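Local coordinates for uncharacterized protein (Streptococcus pneumoniae, PDB 3LFT) that binds L-tryptophan in a cleft between two lobes, probably as the substrate-binding component of an ABC transporter, at residues 115-119 and 120-124; 170-173 and 174-177; 178-181 and 182-186. All blocks are in the same frame, centred on the assembly; numbering follows the deposited sequence. Where two conformers were deposited one is given.

From the N terminus, interaction 1 comes first: residues 115-124 leave strand 110-115 of the six-stranded sheet beside the bound tryptophan and enter helix 119-129, joining one lobe to the other. Some 45 residues later, in the four-stranded sheet, interaction 2 closes the turn between strand 164-170 and helix 176-183, and interaction 3 follows directly on that helix and its C-terminal end. The three lie in series, without nesting or crossing. Interactions 2 and 3 share the helix and touch, Val170 CG1 being 3.4 Å from Thr179 OG1. Interaction 1 stands apart, its centre 24 Å from either of the other two.

Interaction 1 (115-119 and 120-124); sequences DHNPA and QQQVE. With TRP (tryptophan), chain C.
Pro118 O and Ala119 O receive the backbone N-H groups of Gln122 (N to O 3.0 Å) and Val123 (2.9 Å), the opening bonds of a helix whose N-cap position is held by Pro118, itself the centre of an inverse gamma turn. The side chains of Asn117 and Gln122 reach over this helix start and join amide to amide. Gln122 NE2 donates to Asn117 OD1 and Asn117 ND2 donates to Gln122 OE1, both at 2.9 Å; within this pair each amide gives one bond and takes one. Buried Gln122 has further partners: its OE1 also accepts from Trp191 NE1 and its NE2 also donates to Val232 O. The fit is not flat: the chains meet at about a right angle and the amide planes are turned 57° apart. Asn117 ND2 approaches Gln122 OE1 from above its carbonyl plane, and the return bond, with an N-H...O angle of 133°, is the more bent. Gln122 comes back toward the loop as an extended chain, its CG passing 3.3 Å from Pro118 O. Further along the helix, Gln120 NE2 donates almost straight to Glu124 OE2 at 3.2 Å, meeting the carboxylate from above its plane. At the other end of the segment, Asp115 OD2 accepts a hydrogen bond from the amino N of the bound tryptophan at 2.7 Å, a pairing that probably adds charge attraction. Asp115 ends a strand of the six-stranded sheet and lines the ligand pocket, whereas Ala119 and Val123 lie on Tyr157 and Phe154 of helix 145-160, and Pro118 packs on Val232 of strand 230-233.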
# COMPACT_ATOMS: atom_id res chain seq x y z
N ASP A 115 1.40 -4.85 5.00
CA ASP A 115 2.57 -4.02 4.70
C ASP A 115 2.58 -2.78 5.59
O ASP A 115 1.92 -1.77 5.31
CB ASP A 115 2.59 -3.65 3.20
CG ASP A 115 1.29 -3.05 2.67
OD1 ASP A 115 0.19 -3.44 3.13
OD2 ASP A 115 1.37 -2.22 1.71
N HIS A 116 3.31 -2.87 6.71
CA HIS A 116 3.46 -1.77 7.65
C HIS A 116 4.41 -0.71 7.08
O HIS A 116 5.51 -1.02 6.62
CB HIS A 116 4.02 -2.32 8.96
CG HIS A 116 4.26 -1.26 9.99
ND1 HIS A 116 5.50 -0.72 10.25
CD2 HIS A 116 3.39 -0.61 10.81
CE1 HIS A 116 5.39 0.21 11.18
NE2 HIS A 116 4.12 0.30 11.53
N ASN A 117 4.00 0.55 7.10
CA ASN A 117 4.85 1.61 6.57
C ASN A 117 6.03 1.95 7.47
O ASN A 117 5.83 2.23 8.66
CB ASN A 117 4.04 2.88 6.33
CG ASN A 117 4.85 3.92 5.57
OD1 ASN A 117 5.36 3.62 4.46
ND2 ASN A 117 5.02 5.12 6.13
N PRO A 118 7.27 1.94 6.93
CA PRO A 118 8.44 2.19 7.79
C PRO A 118 8.66 3.69 8.00
O PRO A 118 9.58 4.31 7.44
CB PRO A 118 9.59 1.53 7.02
CG PRO A 118 9.16 1.49 5.64
CD PRO A 118 7.65 1.43 5.60
N ALA A 119 7.81 4.26 8.84
CA ALA A 119 7.81 5.69 9.07
C ALA A 119 9.12 6.20 9.65
O ALA A 119 9.61 7.24 9.22
CB ALA A 119 6.64 6.08 9.97
N GLN A 120 9.66 5.52 10.65
CA GLN A 120 10.92 5.97 11.25
C GLN A 120 12.02 6.09 10.21
O GLN A 120 12.74 7.10 10.16
CB GLN A 120 11.34 5.04 12.40
CG GLN A 120 12.70 5.40 13.02
CD GLN A 120 13.11 4.50 14.17
OE1 GLN A 120 12.27 3.83 14.78
NE2 GLN A 120 14.40 4.47 14.46
N GLN A 121 12.14 5.06 9.39
CA GLN A 121 13.16 5.06 8.33
C GLN A 121 12.92 6.13 7.28
O GLN A 121 13.88 6.72 6.77
CB GLN A 121 13.28 3.70 7.66
CG GLN A 121 13.98 2.62 8.47
CD GLN A 121 13.92 1.31 7.74
OE1 GLN A 121 13.01 0.51 7.97
NE2 GLN A 121 14.86 1.09 6.82
N GLN A 122 11.66 6.42 6.98
CA GLN A 122 11.36 7.50 6.04
C GLN A 122 11.77 8.84 6.62
O GLN A 122 12.35 9.67 5.90
CB GLN A 122 9.89 7.48 5.66
CG GLN A 122 9.55 6.29 4.78
CD GLN A 122 8.07 6.09 4.56
OE1 GLN A 122 7.24 6.79 5.15
NE2 GLN A 122 7.74 5.13 3.72
N VAL A 123 11.45 9.07 7.90
CA VAL A 123 11.88 10.31 8.55
C VAL A 123 13.41 10.44 8.52
O VAL A 123 13.93 11.49 8.18
CB VAL A 123 11.31 10.43 9.98
CG1 VAL A 123 11.99 11.54 10.75
CG2 VAL A 123 9.81 10.69 9.91
N GLU A 124 14.11 9.35 8.85
CA GLU A 124 15.57 9.37 8.83
C GLU A 124 16.09 9.70 7.43
O GLU A 124 17.04 10.47 7.28
CB GLU A 124 16.17 8.06 9.38
CG GLU A 124 15.97 7.90 10.89
CD GLU A 124 16.09 6.46 11.42
OE1 GLU A 124 16.02 5.48 10.63
OE2 GLU A 124 16.22 6.30 12.65
N TRP C . -1.25 -1.43 1.82
CA TRP C . -2.29 -0.68 1.06
C TRP C . -3.60 -0.77 1.78
O TRP C . -4.65 -0.56 1.17
CB TRP C . -2.38 -1.22 -0.37
CG TRP C . -1.08 -1.05 -1.11
CD1 TRP C . -0.10 -2.02 -1.34
CD2 TRP C . -0.58 0.19 -1.71
NE1 TRP C . 0.95 -1.45 -2.04
CE2 TRP C . 0.73 -0.16 -2.27
CE3 TRP C . -1.09 1.47 -1.78
CZ2 TRP C . 1.46 0.84 -2.90
CZ3 TRP C . -0.33 2.44 -2.41
CH2 TRP C . 0.92 2.11 -2.96
OXT TRP C . -3.62 -1.06 2.98

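Interaction 2 (170-173 and 174-177); sequences VPST and NEIA
Polar bonds centre on the hydroxyl of Ser172, which joins two residues of 174-177. Its OG accepts the backbone N-H of Asn174 at 3.1 Å and donates to Glu175 OE1 at 2.7 Å. The carboxylate is met on its syn side, 18° out of plane. Ser172 OG sits between its own backbone N and carbonyl carbon (chi1 83°), facing the oncoming turn, and Glu175 folds back to meet it through a bend at chi2 of 77°. Because the serine proton goes to the carboxylate, the oxygen can still receive the amide, and this one hydroxyl links a backbone and a side chain.

Among backbone bonds, Ile176 N reaches Thr173 O at 3.2 Å from well above the carbonyl plane, an i to i+3 closure. The same Thr173 O also accepts from a water at 3.1 Å, and that water in turn takes the N-H of Ala177. A solvent molecule thus spans the i to i+4 step in the first helical turn.

Van der Waals contacts make up the rest. Glu175 lays its CB on Val170 CG1 (3.9 Å), the two side chains running past each other in opposite directions. The Glu175 and Pro171 side chains cross at about a right angle, with OE1 3.4 Å from Pro171 CG. Ile176 CD1 reaches back to Thr173 CB and CG2, both 4.1 Å away. Val170 CG2 lies 4.5 Å from Ile176 CG1, and both residues also pack on Ile198 of helix 196-200.

Ser172 and Asn174 form an ST turn at the head of a helix. It lies in the beta-alpha-beta crossover by which edge strand 164-170 leads through helix 176-183 to parallel strand 189-192, passing over strand 135-141, as expected for a periplasmic-binding-protein lobe.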
# COMPACT_ATOMS: atom_id res chain seq x y z
N VAL A 170 -7.45 14.48 1.09
CA VAL A 170 -8.42 14.60 0.01
C VAL A 170 -9.44 13.47 0.12
O VAL A 170 -9.10 12.36 0.55
CB VAL A 170 -7.74 14.59 -1.39
CG1 VAL A 170 -6.79 15.79 -1.55
CG2 VAL A 170 -6.93 13.31 -1.64
N PRO A 171 -10.71 13.73 -0.27
CA PRO A 171 -11.69 12.62 -0.25
C PRO A 171 -11.63 11.70 -1.47
O PRO A 171 -12.19 10.60 -1.44
CB PRO A 171 -13.03 13.35 -0.22
CG PRO A 171 -12.77 14.63 -0.96
CD PRO A 171 -11.36 15.02 -0.55
N SER A 172 -10.98 12.16 -2.54
CA SER A 172 -10.92 11.45 -3.81
C SER A 172 -9.78 11.98 -4.65
O SER A 172 -9.09 12.93 -4.25
CB SER A 172 -12.23 11.59 -4.60
OG SER A 172 -12.24 12.82 -5.31
N THR A 173 -9.59 11.38 -5.83
CA THR A 173 -8.52 11.81 -6.73
C THR A 173 -8.80 13.17 -7.35
O THR A 173 -7.88 13.87 -7.80
CB THR A 173 -8.28 10.82 -7.89
OG1 THR A 173 -9.52 10.51 -8.52
CG2 THR A 173 -7.63 9.53 -7.38
N ASN A 174 -10.07 13.58 -7.35
CA ASN A 174 -10.47 14.85 -7.96
C ASN A 174 -9.82 16.09 -7.35
O ASN A 174 -9.60 17.08 -8.04
CB ASN A 174 -12.00 14.99 -7.95
CG ASN A 174 -12.69 13.87 -8.73
OD1 ASN A 174 -13.51 13.13 -8.18
ND2 ASN A 174 -12.33 13.73 -10.00
N GLU A 175 -9.51 16.02 -6.05
CA GLU A 175 -9.00 17.17 -5.31
C GLU A 175 -7.47 17.21 -5.28
O GLU A 175 -6.90 18.11 -4.68
CB GLU A 175 -9.57 17.19 -3.88
CG GLU A 175 -11.10 17.40 -3.78
CD GLU A 175 -11.92 16.15 -4.11
OE1 GLU A 175 -11.38 15.03 -4.03
OE2 GLU A 175 -13.11 16.29 -4.44
N ILE A 176 -6.81 16.26 -5.95
CA ILE A 176 -5.34 16.18 -5.86
C ILE A 176 -4.64 17.42 -6.42
O ILE A 176 -3.82 18.02 -5.72
CB ILE A 176 -4.76 14.91 -6.53
CG1 ILE A 176 -5.14 13.66 -5.71
CG2 ILE A 176 -3.21 15.02 -6.63
CD1 ILE A 176 -4.80 12.34 -6.39
N ALA A 177 -4.96 17.79 -7.66
CA ALA A 177 -4.23 18.87 -8.32
C ALA A 177 -4.30 20.18 -7.54
O ALA A 177 -3.26 20.81 -7.30
CB ALA A 177 -4.73 19.07 -9.76
O HOH W 1 -6.85 16.35 -9.29

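Interaction 3 (178-181 and 182-186); sequences STVT and VMTSK
Ser178 O takes the N-H of Val182 at 3.1 Å, and Val182 CG2 lies against the same oxygen, in the helix of a beta-alpha-beta unit that covers a face of the four-stranded parallel sheet. Next along, Thr179 O accepts from Met183 N at 2.9 Å, in a bond running nearly along the C=O axis. The Thr179 hydroxyl turns back up the helix to Glu175 O, while Thr179 CG2 lies 4.4 Å from Met183 SE, the residue being modelled as selenomethionine. Val180 O receives Thr184 N at 3.0 Å, continuing the i to i+4 pattern. The side chains of Val180 and Thr184 cross obliquely, CG1 of the valine 4.0 Å from CG2 of the threonine, and Val180 CG2 approaches Met183 SE. In the conformer given, Met183 CG lies between the backbone N and the carbonyl carbon (chi1 76°), close over the carbonyl oxygens of Thr179 and Val180. This side chain, with those of Thr179 and Val180, packs on Leu139 of the inner strand 135-141, and Met183 and Thr179 also touch Phe168 of the edge strand.

At Thr181 the regular pattern falters. Its hydroxyl bonds to Ala177 O one turn earlier, but its carbonyl oxygen stands 3.9 Å from Ser185 N, which instead makes a weak bond to Val182 O. The chain has begun to tighten into i to i+3 closures, with Lys186 N donating to Met183 O. Ser185 also uses its side chain there: in the conformer given, its OG donates to Val182 O at 3.2 Å, in the carbonyl plane.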
# COMPACT_ATOMS: atom_id res chain seq x y z
N SER A 178 -5.50 20.57 -7.12
CA SER A 178 -5.69 21.82 -6.40
C SER A 178 -5.04 21.76 -5.01
O SER A 178 -4.50 22.75 -4.53
CB SER A 178 -7.17 22.19 -6.31
OG SER A 178 -7.90 21.21 -5.59
N THR A 179 -5.07 20.59 -4.38
CA THR A 179 -4.47 20.43 -3.07
C THR A 179 -2.96 20.54 -3.17
O THR A 179 -2.32 21.18 -2.33
CB THR A 179 -4.89 19.11 -2.39
OG1 THR A 179 -6.31 19.14 -2.17
CG2 THR A 179 -4.21 18.93 -1.06
N VAL A 180 -2.38 19.93 -4.20
CA VAL A 180 -0.93 20.05 -4.39
C VAL A 180 -0.54 21.52 -4.55
O VAL A 180 0.45 21.97 -3.95
CB VAL A 180 -0.40 19.18 -5.55
CG1 VAL A 180 1.08 19.51 -5.87
CG2 VAL A 180 -0.53 17.71 -5.21
N THR A 181 -1.32 22.26 -5.33
CA THR A 181 -1.01 23.66 -5.56
C THR A 181 -1.00 24.45 -4.25
O THR A 181 -0.07 25.22 -3.98
CB THR A 181 -1.98 24.26 -6.57
OG1 THR A 181 -1.78 23.62 -7.84
CG2 THR A 181 -1.74 25.76 -6.74
N VAL A 182 -2.02 24.23 -3.42
CA VAL A 182 -2.10 24.89 -2.11
C VAL A 182 -0.95 24.48 -1.18
O VAL A 182 -0.25 25.32 -0.61
CB VAL A 182 -3.47 24.60 -1.42
CG1 VAL A 182 -3.48 25.11 0.02
CG2 VAL A 182 -4.62 25.19 -2.23
N MSE A 183 -0.73 23.18 -1.05
CA MSE A 183 0.24 22.70 -0.09
C MSE A 183 1.66 23.12 -0.43
O MSE A 183 2.45 23.36 0.47
CB MSE A 183 0.14 21.19 0.11
CG MSE A 183 0.73 20.36 -1.02
SE MSE A 183 0.21 18.52 -0.92
CE MSE A 183 1.19 17.98 0.66
N THR A 184 1.99 23.24 -1.71
CA THR A 184 3.39 23.51 -2.08
C THR A 184 3.85 24.93 -1.77
O THR A 184 5.05 25.20 -1.80
CB THR A 184 3.77 23.06 -3.52
OG1 THR A 184 2.95 23.71 -4.49
CG2 THR A 184 3.69 21.54 -3.70
N SER A 185 2.92 25.83 -1.48
CA SER A 185 3.26 27.17 -1.00
C SER A 185 3.42 27.19 0.52
O SER A 185 3.86 28.19 1.10
CB SER A 185 2.19 28.18 -1.41
OG SER A 185 1.13 28.20 -0.47
N LYS A 186 3.07 26.07 1.16
CA LYS A 186 3.05 25.97 2.63
C LYS A 186 4.11 25.05 3.22
O LYS A 186 4.43 25.14 4.42
CB LYS A 186 1.69 25.48 3.11
CG LYS A 186 0.55 26.49 2.92
CD LYS A 186 -0.79 25.84 3.21
CE LYS A 186 -1.93 26.85 3.19
NZ LYS A 186 -1.85 27.75 4.38